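PDB 6WTE: B12-binding domain-containing protein from Kitasatospora setae, which binds cobalamin and a [4Fe-4S] cluster and, as the radical SAM methylase TsrM, probably methylates tryptophan by non-radical chemistry. Local coordinates for residues L373-M382 with L400-L411. Residues are numbered along the deposited sequence; the frame is centred on the assembly and turned at random.
Sequences LTMVEALFGM and LDATVTGFSLGL. With EDO (1,2-ethanediol), chain K.
A beta-alpha-beta crossover of the radical SAM core pairs strand 373-380 in parallel with strand 404-409. Seven main-chain hydrogen bonds form the ladder, from Val404 N to Thr374 O (3.0 Å) to Gly410 N to Phe380 O (2.9 Å). At its start two threonines exchange bonds. Thr374 N points almost straight at Thr403 OG1 (3.0 Å, 172° at the hydrogen), and Thr403 N bonds Thr374 OG1 (3.1 Å). Thr403 OG1 stands beside its own backbone N (chi1 -48°), where it also reaches O1 of an ethanediol. A valine in its place would probably leave Thr374 N without its acceptor.

On one face, Val376 CG2 packs on Ala402 CB (3.6 Å). Further along, the Phe380 and Phe407 rings lie side by side, their planes 17° apart, and Phe380 CE2 meets Phe407 CD1 at 3.4 Å, rim to rim. On the other face, Met375 SD rests on Val404 CG1 (3.8 Å). A water there donates to Glu377 OE1 and Ala378 O and accepts from Ser408 OG. Helix 387-398 packs on Val376, Ala378 and Phe380, and Leu502 of helix 491-503 touches both phenylalanines. Strand 327-335 flanks strand 373-380 on its other edge.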
loop_
_atom_site.group_PDB
_atom_site.type_symbol
_atom_site.label_atom_id
_atom_site.label_comp_id
_atom_site.label_asym_id
_atom_site.label_seq_id
_atom_site.Cartn_x
_atom_site.Cartn_y
_atom_site.Cartn_z
ATOM N N LEU A 373 -10.222 -19.798 -1.764
ATOM C CA LEU A 373 -9.228 -19.615 -2.806
ATOM C C LEU A 373 -7.935 -19.062 -2.207
ATOM O O LEU A 373 -7.925 -18.441 -1.137
ATOM C CB LEU A 373 -9.756 -18.669 -3.890
ATOM C CG LEU A 373 -11.160 -18.984 -4.431
ATOM C CD1 LEU A 373 -11.649 -17.886 -5.357
ATOM C CD2 LEU A 373 -11.159 -20.307 -5.151
ATOM N N THR A 374 -6.830 -19.315 -2.900
ATOM C CA THR A 374 -5.508 -18.947 -2.409
ATOM C C THR A 374 -4.687 -18.287 -3.503
ATOM O O THR A 374 -4.658 -18.763 -4.642
ATOM C CB THR A 374 -4.748 -20.173 -1.901
ATOM O OG1 THR A 374 -4.817 -21.206 -2.891
ATOM C CG2 THR A 374 -5.355 -20.680 -0.605
ATOM N N MET A 375 -3.996 -17.209 -3.143
ATOM C CA MET A 375 -2.973 -16.627 -3.997
ATOM C C MET A 375 -1.660 -16.597 -3.230
ATOM O O MET A 375 -1.568 -15.948 -2.182
ATOM C CB MET A 375 -3.348 -15.221 -4.452
ATOM C CG MET A 375 -2.246 -14.598 -5.257
ATOM S SD MET A 375 -2.879 -13.390 -6.397
ATOM C CE MET A 375 -1.343 -12.798 -7.108
ATOM N N VAL A 376 -0.654 -17.297 -3.747
ATOM C CA VAL A 376 0.669 -17.356 -3.130
ATOM C C VAL A 376 1.616 -16.463 -3.918
ATOM O O VAL A 376 1.725 -16.594 -5.145
ATOM C CB VAL A 376 1.192 -18.800 -3.074
ATOM C CG1 VAL A 376 2.602 -18.840 -2.483
ATOM C CG2 VAL A 376 0.250 -19.669 -2.262
ATOM N N GLU A 377 2.328 -15.583 -3.213
ATOM C CA GLU A 377 3.203 -14.594 -3.828
ATOM C C GLU A 377 4.666 -14.938 -3.575
ATOM O O GLU A 377 5.033 -15.357 -2.474
ATOM C CB GLU A 377 2.914 -13.195 -3.285
ATOM C CG GLU A 377 1.459 -12.798 -3.379
ATOM C CD GLU A 377 1.184 -11.871 -4.536
ATOM O OE1 GLU A 377 1.949 -11.902 -5.530
ATOM O OE2 GLU A 377 0.198 -11.110 -4.452
ATOM N N ALA A 378 5.489 -14.777 -4.610
ATOM C CA ALA A 378 6.934 -14.914 -4.512
ATOM C C ALA A 378 7.610 -13.641 -5.008
ATOM O O ALA A 378 7.110 -12.965 -5.910
ATOM C CB ALA A 378 7.433 -16.109 -5.330
ATOM N N LEU A 379 8.749 -13.310 -4.404
ATOM C CA LEU A 379 9.550 -12.163 -4.826
ATOM C C LEU A 379 10.962 -12.646 -5.111
ATOM O O LEU A 379 11.604 -13.240 -4.239
ATOM C CB LEU A 379 9.557 -11.062 -3.762
ATOM C CG LEU A 379 10.500 -9.888 -4.038
ATOM C CD1 LEU A 379 10.194 -9.211 -5.372
ATOM C CD2 LEU A 379 10.438 -8.886 -2.888
ATOM N N PHE A 380 11.439 -12.412 -6.331
ATOM C CA PHE A 380 12.753 -12.871 -6.751
ATOM C C PHE A 380 13.699 -11.693 -6.926
ATOM O O PHE A 380 13.288 -10.608 -7.336
ATOM C CB PHE A 380 12.668 -13.656 -8.062
ATOM C CG PHE A 380 11.913 -14.946 -7.938
ATOM C CD1 PHE A 380 12.144 -15.795 -6.863
ATOM C CD2 PHE A 380 10.962 -15.305 -8.882
ATOM C CE1 PHE A 380 11.449 -16.982 -6.739
ATOM C CE2 PHE A 380 10.267 -16.494 -8.769
ATOM C CZ PHE A 380 10.504 -17.331 -7.694
ATOM N N GLY A 381 14.972 -11.924 -6.611
ATOM C CA GLY A 381 16.000 -10.913 -6.777
ATOM C C GLY A 381 16.548 -10.328 -5.493
ATOM O O GLY A 381 17.388 -9.421 -5.559
ATOM N N MET A 382 16.092 -10.787 -4.329
ATOM C CA MET A 382 16.640 -10.325 -3.063
ATOM C C MET A 382 18.073 -10.841 -2.914
ATOM O O MET A 382 18.508 -11.709 -3.673
ATOM C CB MET A 382 15.742 -10.782 -1.912
ATOM C CG MET A 382 14.399 -10.060 -1.851
ATOM S SD MET A 382 14.560 -8.297 -1.447
ATOM C CE MET A 382 14.816 -8.384 0.318
ATOM N N LEU A 400 2.227 -26.357 -4.953
ATOM C CA LEU A 400 1.164 -26.114 -3.979
ATOM C C LEU A 400 -0.220 -26.208 -4.605
ATOM O O LEU A 400 -1.200 -26.471 -3.901
ATOM C CB LEU A 400 1.331 -24.732 -3.347
ATOM C CG LEU A 400 2.521 -24.486 -2.428
ATOM C CD1 LEU A 400 2.645 -22.994 -2.182
ATOM C CD2 LEU A 400 2.321 -25.226 -1.115
ATOM N N ASP A 401 -0.326 -25.969 -5.913
ATOM C CA ASP A 401 -1.619 -25.877 -6.593
ATOM C C ASP A 401 -2.486 -24.770 -5.997
ATOM O O ASP A 401 -3.702 -24.914 -5.862
ATOM C CB ASP A 401 -2.364 -27.217 -6.570
ATOM C CG ASP A 401 -1.833 -28.198 -7.593
ATOM O OD1 ASP A 401 -0.960 -27.800 -8.395
ATOM O OD2 ASP A 401 -2.285 -29.367 -7.593
ATOM N N ALA A 402 -1.861 -23.650 -5.639
ATOM C CA ALA A 402 -2.634 -22.492 -5.220
ATOM C C ALA A 402 -3.514 -22.024 -6.366
ATOM O O ALA A 402 -3.212 -22.254 -7.541
ATOM C CB ALA A 402 -1.712 -21.360 -4.774
ATOM N N THR A 403 -4.622 -21.365 -6.025
ATOM C CA THR A 403 -5.512 -20.878 -7.074
ATOM C C THR A 403 -4.740 -20.016 -8.057
ATOM O O THR A 403 -4.830 -20.199 -9.275
ATOM C CB THR A 403 -6.680 -20.082 -6.488
ATOM O OG1 THR A 403 -7.274 -20.808 -5.407
ATOM C CG2 THR A 403 -7.724 -19.811 -7.568
ATOM N N VAL A 404 -3.966 -19.075 -7.532
ATOM C CA VAL A 404 -3.082 -18.239 -8.326
ATOM C C VAL A 404 -1.734 -18.201 -7.627
ATOM O O VAL A 404 -1.666 -18.151 -6.392
ATOM C CB VAL A 404 -3.651 -16.813 -8.509
ATOM C CG1 VAL A 404 -2.672 -15.932 -9.273
ATOM C CG2 VAL A 404 -4.998 -16.863 -9.241
ATOM N N THR A 405 -0.664 -18.241 -8.412
ATOM C CA THR A 405 0.689 -18.044 -7.906
ATOM C C THR A 405 1.270 -16.827 -8.611
ATOM O O THR A 405 1.374 -16.813 -9.840
ATOM C CB THR A 405 1.544 -19.288 -8.144
ATOM O OG1 THR A 405 0.797 -20.431 -7.725
ATOM C CG2 THR A 405 2.832 -19.221 -7.331
ATOM N N GLY A 406 1.649 -15.820 -7.837
ATOM C CA GLY A 406 2.141 -14.560 -8.376
ATOM C C GLY A 406 3.631 -14.427 -8.124
ATOM O O GLY A 406 4.109 -14.713 -7.022
ATOM N N PHE A 407 4.356 -13.995 -9.152
ATOM C CA PHE A 407 5.798 -13.810 -9.071
ATOM C C PHE A 407 6.152 -12.356 -9.345
ATOM O O PHE A 407 5.634 -11.745 -10.285
ATOM C CB PHE A 407 6.525 -14.711 -10.070
ATOM C CG PHE A 407 6.230 -16.170 -9.896
ATOM C CD1 PHE A 407 6.912 -16.919 -8.950
ATOM C CD2 PHE A 407 5.259 -16.792 -10.667
ATOM C CE1 PHE A 407 6.644 -18.263 -8.781
ATOM C CE2 PHE A 407 4.986 -18.135 -10.504
ATOM C CZ PHE A 407 5.681 -18.875 -9.561
ATOM N N SER A 408 7.038 -11.809 -8.518
ATOM C CA SER A 408 7.554 -10.459 -8.684
ATOM C C SER A 408 9.075 -10.508 -8.799
ATOM O O SER A 408 9.715 -11.459 -8.345
ATOM C CB SER A 408 7.142 -9.564 -7.510
ATOM O OG SER A 408 5.729 -9.449 -7.420
ATOM N N LEU A 409 9.653 -9.461 -9.401
ATOM C CA LEU A 409 11.084 -9.397 -9.689
ATOM C C LEU A 409 11.645 -8.035 -9.311
ATOM O O LEU A 409 11.132 -7.002 -9.759
ATOM C CB LEU A 409 11.374 -9.645 -11.173
ATOM C CG LEU A 409 11.465 -11.075 -11.688
ATOM C CD1 LEU A 409 11.502 -11.071 -13.209
ATOM C CD2 LEU A 409 12.713 -11.723 -11.128
ATOM N N GLY A 410 12.720 -8.031 -8.531
ATOM C CA GLY A 410 13.387 -6.795 -8.176
ATOM C C GLY A 410 12.701 -6.072 -7.029
ATOM O O GLY A 410 11.554 -6.342 -6.675
ATOM N N LEU A 411 13.428 -5.123 -6.435
ATOM C CA LEU A 411 12.925 -4.386 -5.280
ATOM C C LEU A 411 13.174 -2.898 -5.459
ATOM O O LEU A 411 14.330 -2.472 -5.561
ATOM C CB LEU A 411 13.588 -4.867 -3.985
ATOM C CG LEU A 411 13.124 -4.094 -2.747
ATOM C CD1 LEU A 411 11.640 -4.324 -2.515
ATOM C CD2 LEU A 411 13.927 -4.462 -1.516
HETATM C C1 EDO K . -8.659 -23.310 -6.747
HETATM O O1 EDO K . -7.589 -23.278 -5.796
HETATM C C2 EDO K . -9.904 -23.821 -6.040
HETATM O O2 EDO K . -11.012 -23.737 -6.941
HETATM O O HOH W 1 4.748 -11.359 -5.862
#